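Local coordinates for protein transcriptional regulator, LacI family (Arthrobacter sp., PDB 4RKQ) that probably regulates transcription in response to a small ligand, most likely a sugar, bound in the cleft between the two lobes of its core, at residues 26-31 and 199-204; 73-78 and 95-100; 133-138 and 146-151. All coordinates share one frame; numbering follows the deposited sequence.

Interaction 1 of 3, residues 26-31 and 199-204; sequences TNPYFP and NDLMAA. With EDO (1,2-ethanediol), chain F.
Asn-27 and Asn-199 both grip O1 of a bound 1,2-ethanediol. Asn-27 ND2 donates to O1 at 3.0 Å, and Asn-199 ND2 does so at the same length. The two side chains come from opposite directions, their amide planes turned 71° apart. Their nitrogens stand 3.6 Å apart, Asn-27 ND2 to Asn-199 ND2, and the diol oxygen serves both. Asn-27 OD1 accepts from Tyr-29 N in the turn leading into helix 29-43, and this donor sits well above the carbonyl plane. Asn-199, at the N-cap of helix 200-212, accepts from Met-202 N at OD1 at 3.0 Å. With chi1 at 172°, CG of Asn-27 lies opposite its own backbone N, and this brings the amide to the other segment. A water bridges the segments: it donates to Asn-27 OD1 and accepts from Leu-201 N at 3.1 Å. Leu-201 lies against Asn-27 and Pro-28. Its CD2 reaches Asn-27 CA at 4.0 Å, and its CD1 touches Pro-28 CD. The ring of Tyr-29 lies with one face under C2 of the diol. An alanine in place of Asn-27 would probably leave the diol oxygen without one of its two amide donors and the turn into helix 29-43 without its capping acceptor. Asp-227 and Arg-151 also bond the diol, which probably comes from the crystallisation liquor. Its site lies between the two lobes, consistent with the effector cleft of LacI-type regulators. The contact joins an apolar patch to an amide pair, a water and the diol, which suits a cleft for a hydroxylated ligand.

Interaction 2 of 3, residues 73-78 and 95-100; sequences AVIGYL and IVLDEN
The ring of Tyr-77 carries Leu-97 on one face. Leu-97 CB lies 3.8 Å from the ring centroid and 18° off the normal, a CH-pi contact displaced toward the phenol end. Leu-97 CD2 follows the ring outward and meets Tyr-77 OH at 3.6 Å. Asp-98 CB approaches the same ring obliquely, close to CE2, while Asp-98 OD1 bonds Tyr-112 OH. Phe-30 and Phe-33 pack edge-to-face with Tyr-77, and its hydroxyl pairs with that of Tyr-29. Tyr-77 leaves its backbone pointing away from the partner segment. At chi1 -79° CG stands beside the backbone N, and the ring then swings back across Leu-97.

The backbones form a parallel ladder, with the axes of strands 73-76 and 95-97 only 4° apart. Ile-95 N donates to Val-74 O at 2.8 Å. Gly-76 N returns a bond to Ile-95 O, and Leu-97 N donates to Gly-76 O at 3.1 Å. Ile-75 and Ile-95 point the same way, side by side, with Ile-75 CG1 against Ile-95 CB. Ile-75 CG2 also touches Leu-97 CD1 at 4.0 Å. Beyond Gly-76, Leu-78 CD1 crosses to Val-96 CG1 at 3.8 Å. A side chain on Gly-76 would run into Leu-78 CD2. Glu-99 OE2 bonds Gly-80 N, just before helix 82-89, and OE1 bonds Ala-82 N at its start.

Strand 73-76, helix 82-89 and strand 94-97 make a beta-alpha-beta unit. Strand 17-22 pairs with the other edge of 73-76. Helices 29-43 and 246-262 cover the face of Ile-75 and Ile-95, while helix 82-89 covers that of Val-74 and Val-96.

Interaction 3 of 3, residues 133-138 and 146-151; sequences YLEAGS and VPCTVR. With EDO (1,2-ethanediol), chain F.
Hydrogen bonds to the carboxylate of Glu-135 dominate this contact. Thr-149 OG1 donates to Glu-135 OE1 at 2.8 Å, on the syn side and 23° out of the carboxylate plane. Thr-149 N donates to OE2 of the same glutamate at 3.0 Å. This bond is nearly straight, at 175°, but reaches the oxygen from above the carboxylate plane. Cys-148 N adds a weak bond to OE2. Within the strand segment, Tyr-133 OH and Ala-136 N make weak bonds to OE1. The carboxylate is buried, and the two bonds from Thr-149, one on each oxygen, probably restrain its rotation. Glu-135 has CG opposite its backbone N (chi1 172°) and bends at chi2, which turns the acid toward the turn before the helix. Thr-149 is the N-cap of helix 150-161. Its hydroxyl gives its proton to Glu-135 and accepts from Gly-152 N. Arg-151 bonds into the cleft instead. Its NH1 and NH2 both donate to O2 of the bound 1,2-ethanediol, each at 3.0 Å, with the oxygen at the guanidinium edge. NH1 also bonds Phe-198 O.

Charge plays a lesser part. The helix start would be expected to stabilise the negative Glu-135. The Arg-151 guanidinium makes a cation-pi contact with the Phe-198 ring.

Van der Waals contacts fill in the rest. Tyr-133 OH meets Arg-151 CG at 3.6 Å. Cys-148 SG touches Glu-135 CG at 3.8 Å. A CB on Gly-137 would clash with that sulfur and, at these backbone angles, also press on the carbonyl O of Ala-136.

The contact opens the beta-alpha-beta unit of strand 131-136, helix 150-161 and strand 166-171. Strands 166-171 and 194-197 flank 131-136, helix 200-212 covers Leu-134 and Ala-136, and Tyr-112 of helix 112-125 packs on Arg-151.

From the N terminus, residues 26-31 come first, but interaction 1 closes only at 199-204, so it spans the largest loop. Interactions 2 and 3 both lie within that span. They follow one another: 73-78 meets 95-100 before 133-138 meets 146-151. Interaction 2 belongs to the beta-alpha-beta core of one lobe and interaction 3 to that of the other. Interaction 1 bridges the lobes, from the turn leading into helix 29-43 to the N-cap of helix 200-212. Tyr-29 and Tyr-77 join interactions 1 and 2. Met-202 packs on Leu-134 and Ala-136, and the diol joins interactions 1 and 3. A long, weak ion pair, Asp-98 to Arg-151, links interactions 2 and 3.

Interaction 1 of 3, residues 26-31 and 199-204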
loop_
_atom_site.group_PDB
_atom_site.type_symbol
_atom_site.label_atom_id
_atom_site.label_comp_id
_atom_site.label_asym_id
_atom_site.label_seq_id
_atom_site.Cartn_x
_atom_site.Cartn_y
_atom_site.Cartn_z
ATOM N N THR A 26 5.759 2.066 -1.735
ATOM C CA THR A 26 5.151 3.352 -1.409
ATOM C C THR A 26 4.156 3.859 -2.439
ATOM O O THR A 26 3.367 4.745 -2.129
ATOM C CB THR A 26 6.254 4.439 -1.193
ATOM O OG1 THR A 26 7.047 4.570 -2.378
ATOM C CG2 THR A 26 7.159 4.049 -0.012
ATOM N N ASN A 27 4.215 3.359 -3.666
ATOM C CA ASN A 27 3.151 3.585 -4.632
ATOM C C ASN A 27 2.168 2.459 -4.407
ATOM O O ASN A 27 2.543 1.306 -4.568
ATOM C CB ASN A 27 3.716 3.536 -6.028
ATOM C CG ASN A 27 2.637 3.579 -7.098
ATOM O OD1 ASN A 27 1.437 3.462 -6.821
ATOM N ND2 ASN A 27 3.068 3.684 -8.336
ATOM N N PRO A 28 0.943 2.770 -3.952
ATOM C CA PRO A 28 0.017 1.699 -3.556
ATOM C C PRO A 28 -0.290 0.654 -4.636
ATOM O O PRO A 28 -0.764 -0.447 -4.300
ATOM C CB PRO A 28 -1.248 2.450 -3.164
ATOM C CG PRO A 28 -0.747 3.773 -2.714
ATOM C CD PRO A 28 0.396 4.095 -3.638
ATOM N N TYR A 29 -0.031 0.963 -5.909
ATOM C CA TYR A 29 -0.146 -0.052 -6.940
ATOM C C TYR A 29 0.686 -1.278 -6.602
ATOM O O TYR A 29 0.234 -2.386 -6.788
ATOM C CB TYR A 29 0.296 0.499 -8.302
ATOM C CG TYR A 29 0.264 -0.590 -9.335
ATOM C CD1 TYR A 29 -0.944 -1.060 -9.814
ATOM C CD2 TYR A 29 1.428 -1.211 -9.776
ATOM C CE1 TYR A 29 -0.986 -2.107 -10.714
ATOM C CE2 TYR A 29 1.392 -2.252 -10.704
ATOM C CZ TYR A 29 0.171 -2.716 -11.141
ATOM O OH TYR A 29 0.097 -3.758 -12.047
ATOM N N PHE A 30 1.918 -1.099 -6.127
ATOM C CA PHE A 30 2.824 -2.236 -6.026
ATOM C C PHE A 30 2.449 -3.218 -4.930
ATOM O O PHE A 30 2.452 -4.418 -5.189
ATOM C CB PHE A 30 4.305 -1.820 -6.025
ATOM C CG PHE A 30 4.760 -1.271 -7.356
ATOM C CD1 PHE A 30 4.760 -2.066 -8.469
ATOM C CD2 PHE A 30 5.055 0.076 -7.509
ATOM C CE1 PHE A 30 5.109 -1.563 -9.693
ATOM C CE2 PHE A 30 5.443 0.581 -8.724
ATOM C CZ PHE A 30 5.474 -0.244 -9.827
ATOM N N PRO A 31 2.030 -2.749 -3.771
ATOM C CA PRO A 31 1.521 -3.719 -2.793
ATOM C C PRO A 31 0.244 -4.411 -3.238
ATOM O O PRO A 31 0.069 -5.565 -2.934
ATOM C CB PRO A 31 1.263 -2.895 -1.531
ATOM C CG PRO A 31 1.857 -1.561 -1.780
ATOM C CD PRO A 31 2.295 -1.420 -3.176
ATOM N N ASN A 199 -0.903 8.128 -13.144
ATOM C CA ASN A 199 -1.506 7.096 -12.383
ATOM C C ASN A 199 -2.346 7.650 -11.250
ATOM O O ASN A 199 -2.363 8.882 -11.007
ATOM C CB ASN A 199 -0.431 6.108 -11.834
ATOM C CG ASN A 199 0.584 6.768 -10.919
ATOM O OD1 ASN A 199 0.397 7.879 -10.437
ATOM N ND2 ASN A 199 1.678 6.058 -10.668
ATOM N N ASP A 200 -3.000 6.732 -10.543
ATOM C CA ASP A 200 -3.865 7.075 -9.379
ATOM C C ASP A 200 -3.179 7.801 -8.231
ATOM O O ASP A 200 -3.763 8.699 -7.648
ATOM C CB ASP A 200 -4.561 5.844 -8.810
ATOM C CG ASP A 200 -5.649 5.263 -9.731
ATOM O OD1 ASP A 200 -5.961 5.891 -10.747
ATOM O OD2 ASP A 200 -6.188 4.163 -9.396
ATOM N N LEU A 201 -1.959 7.408 -7.877
ATOM C CA LEU A 201 -1.240 8.091 -6.825
ATOM C C LEU A 201 -1.040 9.575 -7.189
ATOM O O LEU A 201 -1.294 10.476 -6.367
ATOM C CB LEU A 201 0.118 7.435 -6.626
ATOM C CG LEU A 201 0.981 8.089 -5.570
ATOM C CD1 LEU A 201 0.279 8.044 -4.242
ATOM C CD2 LEU A 201 2.373 7.449 -5.512
ATOM N N MET A 202 -0.606 9.830 -8.427
ATOM C CA MET A 202 -0.464 11.223 -8.888
ATOM C C MET A 202 -1.848 11.897 -8.932
ATOM O O MET A 202 -1.991 13.039 -8.554
ATOM C CB MET A 202 0.294 11.290 -10.231
ATOM C CG MET A 202 1.785 10.863 -10.141
ATOM S SD MET A 202 2.710 11.056 -11.677
ATOM C CE MET A 202 3.156 12.769 -11.526
ATOM N N ALA A 203 -2.884 11.166 -9.355
ATOM C CA ALA A 203 -4.224 11.731 -9.367
ATOM C C ALA A 203 -4.720 12.162 -7.997
ATOM O O ALA A 203 -5.397 13.173 -7.886
ATOM C CB ALA A 203 -5.234 10.792 -10.025
ATOM N N ALA A 204 -4.364 11.437 -6.953
ATOM C CA ALA A 204 -4.749 11.836 -5.598
ATOM C C ALA A 204 -4.158 13.183 -5.282
ATOM O O ALA A 204 -4.780 14.009 -4.618
ATOM C CB ALA A 204 -4.306 10.794 -4.585
HETATM C C1 EDO F . 2.486 2.394 -11.658
HETATM O O1 EDO F . 1.511 3.033 -10.814
HETATM C C2 EDO F . 1.847 1.342 -12.538
HETATM O O2 EDO F . 0.980 2.060 -13.426
HETATM O O HOH W 1 -0.893 4.502 -8.431
#

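Interaction 2 of 3, residues 73-78 and 95-100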
loop_
_atom_site.group_PDB
_atom_site.type_symbol
_atom_site.label_atom_id
_atom_site.label_comp_id
_atom_site.label_asym_id
_atom_site.label_seq_id
_atom_site.Cartn_x
_atom_site.Cartn_y
_atom_site.Cartn_z
ATOM N N ALA A 73 11.722 -19.036 -10.356
ATOM C CA ALA A 73 11.180 -18.109 -11.362
ATOM C C ALA A 73 11.001 -16.767 -10.704
ATOM O O ALA A 73 10.887 -16.700 -9.464
ATOM C CB ALA A 73 9.822 -18.587 -11.873
ATOM N N VAL A 74 10.884 -15.724 -11.520
ATOM C CA VAL A 74 10.650 -14.380 -10.986
ATOM C C VAL A 74 9.563 -13.713 -11.773
ATOM O O VAL A 74 9.523 -13.851 -12.971
ATOM C CB VAL A 74 11.908 -13.504 -11.042
ATOM C CG1 VAL A 74 11.609 -12.057 -10.639
ATOM C CG2 VAL A 74 13.015 -14.093 -10.165
ATOM N N ILE A 75 8.697 -12.999 -11.059
ATOM C CA ILE A 75 7.682 -12.119 -11.654
ATOM C C ILE A 75 8.047 -10.721 -11.148
ATOM O O ILE A 75 8.226 -10.523 -9.928
ATOM C CB ILE A 75 6.292 -12.497 -11.133
ATOM C CG1 ILE A 75 5.877 -13.811 -11.749
ATOM C CG2 ILE A 75 5.271 -11.394 -11.504
ATOM C CD1 ILE A 75 4.690 -14.432 -11.005
ATOM N N GLY A 76 8.213 -9.756 -12.042
ATOM C CA GLY A 76 8.639 -8.443 -11.588
ATOM C C GLY A 76 8.443 -7.255 -12.502
ATOM O O GLY A 76 8.267 -7.399 -13.714
ATOM N N TYR A 77 8.481 -6.093 -11.874
ATOM C CA TYR A 77 8.642 -4.822 -12.545
ATOM C C TYR A 77 10.111 -4.476 -12.367
ATOM O O TYR A 77 10.558 -4.196 -11.268
ATOM C CB TYR A 77 7.758 -3.769 -11.904
ATOM C CG TYR A 77 6.315 -3.819 -12.301
ATOM C CD1 TYR A 77 5.414 -4.743 -11.707
ATOM C CD2 TYR A 77 5.827 -2.957 -13.248
ATOM C CE1 TYR A 77 4.083 -4.766 -12.070
ATOM C CE2 TYR A 77 4.508 -2.986 -13.615
ATOM C CZ TYR A 77 3.645 -3.858 -13.025
ATOM O OH TYR A 77 2.349 -3.861 -13.445
ATOM N N LEU A 78 10.883 -4.531 -13.442
ATOM C CA LEU A 78 12.343 -4.460 -13.300
ATOM C C LEU A 78 12.990 -3.148 -13.723
ATOM O O LEU A 78 14.224 -3.014 -13.639
ATOM C CB LEU A 78 12.992 -5.603 -14.062
ATOM C CG LEU A 78 12.621 -7.018 -13.562
ATOM C CD1 LEU A 78 13.556 -7.940 -14.247
ATOM C CD2 LEU A 78 12.720 -7.165 -12.051
ATOM N N ILE A 95 9.113 -13.453 -15.760
ATOM C CA ILE A 95 7.976 -12.751 -16.295
ATOM C C ILE A 95 8.091 -11.296 -15.866
ATOM O O ILE A 95 7.957 -10.986 -14.687
ATOM C CB ILE A 95 6.660 -13.342 -15.761
ATOM C CG1 ILE A 95 6.588 -14.815 -16.216
ATOM C CG2 ILE A 95 5.478 -12.549 -16.306
ATOM C CD1 ILE A 95 5.485 -15.570 -15.611
ATOM N N VAL A 96 8.302 -10.415 -16.821
ATOM C CA VAL A 96 8.271 -8.944 -16.583
ATOM C C VAL A 96 6.996 -8.267 -17.003
ATOM O O VAL A 96 6.328 -8.691 -17.937
ATOM C CB VAL A 96 9.437 -8.222 -17.313
ATOM C CG1 VAL A 96 10.773 -8.607 -16.722
ATOM C CG2 VAL A 96 9.426 -8.515 -18.811
ATOM N N LEU A 97 6.668 -7.171 -16.331
ATOM C CA LEU A 97 5.535 -6.392 -16.700
ATOM C C LEU A 97 5.933 -4.990 -17.091
ATOM O O LEU A 97 6.868 -4.406 -16.528
ATOM C CB LEU A 97 4.580 -6.262 -15.519
ATOM C CG LEU A 97 3.919 -7.569 -15.140
ATOM C CD1 LEU A 97 4.740 -8.393 -14.152
ATOM C CD2 LEU A 97 2.541 -7.257 -14.600
ATOM N N ASP A 98 5.202 -4.465 -18.066
ATOM C CA ASP A 98 5.231 -3.039 -18.395
ATOM C C ASP A 98 6.574 -2.525 -18.908
ATOM O O ASP A 98 6.883 -1.353 -18.753
ATOM C CB ASP A 98 4.727 -2.225 -17.189
ATOM C CG ASP A 98 4.174 -0.857 -17.595
ATOM O OD1 ASP A 98 3.581 -0.770 -18.676
ATOM O OD2 ASP A 98 4.387 0.139 -16.875
ATOM N N GLU A 99 7.347 -3.373 -19.586
ATOM C CA GLU A 99 8.578 -2.923 -20.221
ATOM C C GLU A 99 8.899 -3.785 -21.413
ATOM O O GLU A 99 8.267 -4.793 -21.627
ATOM C CB GLU A 99 9.745 -2.866 -19.230
ATOM C CG GLU A 99 10.217 -4.200 -18.641
ATOM C CD GLU A 99 11.551 -4.044 -17.839
ATOM O OE1 GLU A 99 12.627 -4.291 -18.383
ATOM O OE2 GLU A 99 11.530 -3.623 -16.697
ATOM N N ASN A 100 9.891 -3.388 -22.200
ATOM C CA ASN A 100 10.326 -4.174 -23.345
ATOM C C ASN A 100 10.995 -5.423 -22.744
ATOM O O ASN A 100 11.950 -5.317 -22.006
ATOM C CB ASN A 100 11.333 -3.382 -24.171
ATOM C CG ASN A 100 11.867 -4.164 -25.380
ATOM O OD1 ASN A 100 12.117 -5.361 -25.324
ATOM N ND2 ASN A 100 12.093 -3.444 -26.477
#

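Interaction 3 of 3, residues 133-138 and 146-151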
loop_
_atom_site.group_PDB
_atom_site.type_symbol
_atom_site.label_atom_id
_atom_site.label_comp_id
_atom_site.label_asym_id
_atom_site.label_seq_id
_atom_site.Cartn_x
_atom_site.Cartn_y
_atom_site.Cartn_z
ATOM N N TYR A 133 -2.437 16.797 -19.241
ATOM C CA TYR A 133 -1.953 15.436 -18.930
ATOM C C TYR A 133 -0.795 15.651 -17.998
ATOM O O TYR A 133 0.077 16.434 -18.287
ATOM C CB TYR A 133 -1.470 14.664 -20.166
ATOM C CG TYR A 133 -0.861 13.329 -19.779
ATOM C CD1 TYR A 133 -1.635 12.321 -19.237
ATOM C CD2 TYR A 133 0.505 13.110 -19.912
ATOM C CE1 TYR A 133 -1.064 11.106 -18.846
ATOM C CE2 TYR A 133 1.076 11.907 -19.547
ATOM C CZ TYR A 133 0.302 10.912 -19.020
ATOM O OH TYR A 133 0.921 9.733 -18.654
ATOM N N LEU A 134 -0.811 14.962 -16.875
ATOM C CA LEU A 134 0.247 15.070 -15.912
ATOM C C LEU A 134 1.086 13.798 -16.017
ATOM O O LEU A 134 0.631 12.718 -15.718
ATOM C CB LEU A 134 -0.350 15.244 -14.516
ATOM C CG LEU A 134 0.651 15.020 -13.382
ATOM C CD1 LEU A 134 1.802 16.008 -13.449
ATOM C CD2 LEU A 134 -0.103 15.098 -12.081
ATOM N N GLU A 135 2.344 13.976 -16.373
ATOM C CA GLU A 135 3.250 12.897 -16.721
ATOM C C GLU A 135 4.151 12.637 -15.518
ATOM O O GLU A 135 4.516 13.557 -14.826
ATOM C CB GLU A 135 4.105 13.405 -17.905
ATOM C CG GLU A 135 5.264 12.552 -18.358
ATOM C CD GLU A 135 4.789 11.298 -19.036
ATOM O OE1 GLU A 135 4.128 10.501 -18.349
ATOM O OE2 GLU A 135 5.072 11.109 -20.241
ATOM N N ALA A 136 4.587 11.402 -15.325
ATOM C CA ALA A 136 5.595 11.114 -14.294
ATOM C C ALA A 136 6.985 11.302 -14.948
ATOM O O ALA A 136 7.272 10.691 -15.992
ATOM C CB ALA A 136 5.428 9.697 -13.824
ATOM N N GLY A 137 7.826 12.136 -14.365
ATOM C CA GLY A 137 9.182 12.320 -14.897
ATOM C C GLY A 137 9.778 13.646 -14.486
ATOM O O GLY A 137 9.381 14.248 -13.486
ATOM N N SER A 138 10.710 14.118 -15.305
ATOM C CA SER A 138 11.475 15.349 -15.067
ATOM C C SER A 138 11.580 16.082 -16.410
ATOM O O SER A 138 11.607 15.438 -17.449
ATOM C CB SER A 138 12.880 15.003 -14.559
ATOM O OG SER A 138 13.658 16.170 -14.401
ATOM N N VAL A 146 8.128 17.576 -22.507
ATOM C CA VAL A 146 7.783 16.694 -23.654
ATOM C C VAL A 146 7.398 15.306 -23.072
ATOM O O VAL A 146 7.907 14.940 -22.003
ATOM C CB VAL A 146 8.973 16.589 -24.645
ATOM C CG1 VAL A 146 10.104 15.736 -24.060
ATOM C CG2 VAL A 146 8.525 16.058 -26.002
ATOM N N PRO A 147 6.476 14.551 -23.728
ATOM C CA PRO A 147 6.053 13.299 -23.073
ATOM C C PRO A 147 7.151 12.254 -23.135
ATOM O O PRO A 147 7.651 11.984 -24.228
ATOM C CB PRO A 147 4.837 12.831 -23.895
ATOM C CG PRO A 147 4.537 13.918 -24.858
ATOM C CD PRO A 147 5.755 14.778 -24.991
ATOM N N CYS A 148 7.502 11.679 -21.979
ATOM C CA CYS A 148 8.584 10.684 -21.883
ATOM C C CYS A 148 8.176 9.213 -21.665
ATOM O O CYS A 148 8.963 8.339 -21.976
ATOM C CB CYS A 148 9.573 11.085 -20.802
ATOM S SG CYS A 148 8.850 11.691 -19.258
ATOM N N THR A 149 6.984 8.934 -21.136
ATOM C CA THR A 149 6.578 7.554 -20.904
ATOM C C THR A 149 5.783 7.003 -22.065
ATOM O O THR A 149 5.222 7.719 -22.846
ATOM C CB THR A 149 5.778 7.384 -19.606
ATOM O OG1 THR A 149 4.525 8.082 -19.682
ATOM C CG2 THR A 149 6.585 7.888 -18.442
ATOM N N VAL A 150 5.713 5.690 -22.167
ATOM C CA VAL A 150 4.930 5.089 -23.222
ATOM C C VAL A 150 3.472 5.501 -23.118
ATOM O O VAL A 150 2.823 5.818 -24.112
ATOM C CB VAL A 150 5.041 3.555 -23.150
ATOM C CG1 VAL A 150 4.090 2.896 -24.136
ATOM C CG2 VAL A 150 6.504 3.149 -23.395
ATOM N N ARG A 151 2.946 5.496 -21.901
ATOM C CA ARG A 151 1.528 5.771 -21.732
ATOM C C ARG A 151 1.290 7.225 -22.033
ATOM O O ARG A 151 0.306 7.548 -22.684
ATOM C CB ARG A 151 1.002 5.363 -20.343
ATOM C CG ARG A 151 1.479 6.194 -19.166
ATOM C CD ARG A 151 0.914 5.628 -17.859
ATOM N NE ARG A 151 1.589 4.387 -17.489
ATOM C CZ ARG A 151 1.483 3.792 -16.303
ATOM N NH1 ARG A 151 0.717 4.313 -15.339
ATOM N NH2 ARG A 151 2.152 2.678 -16.073
HETATM C C1 EDO F . 2.486 2.394 -11.658
HETATM O O1 EDO F . 1.511 3.033 -10.814
HETATM C C2 EDO F . 1.847 1.342 -12.538
HETATM O O2 EDO F . 0.980 2.060 -13.426
#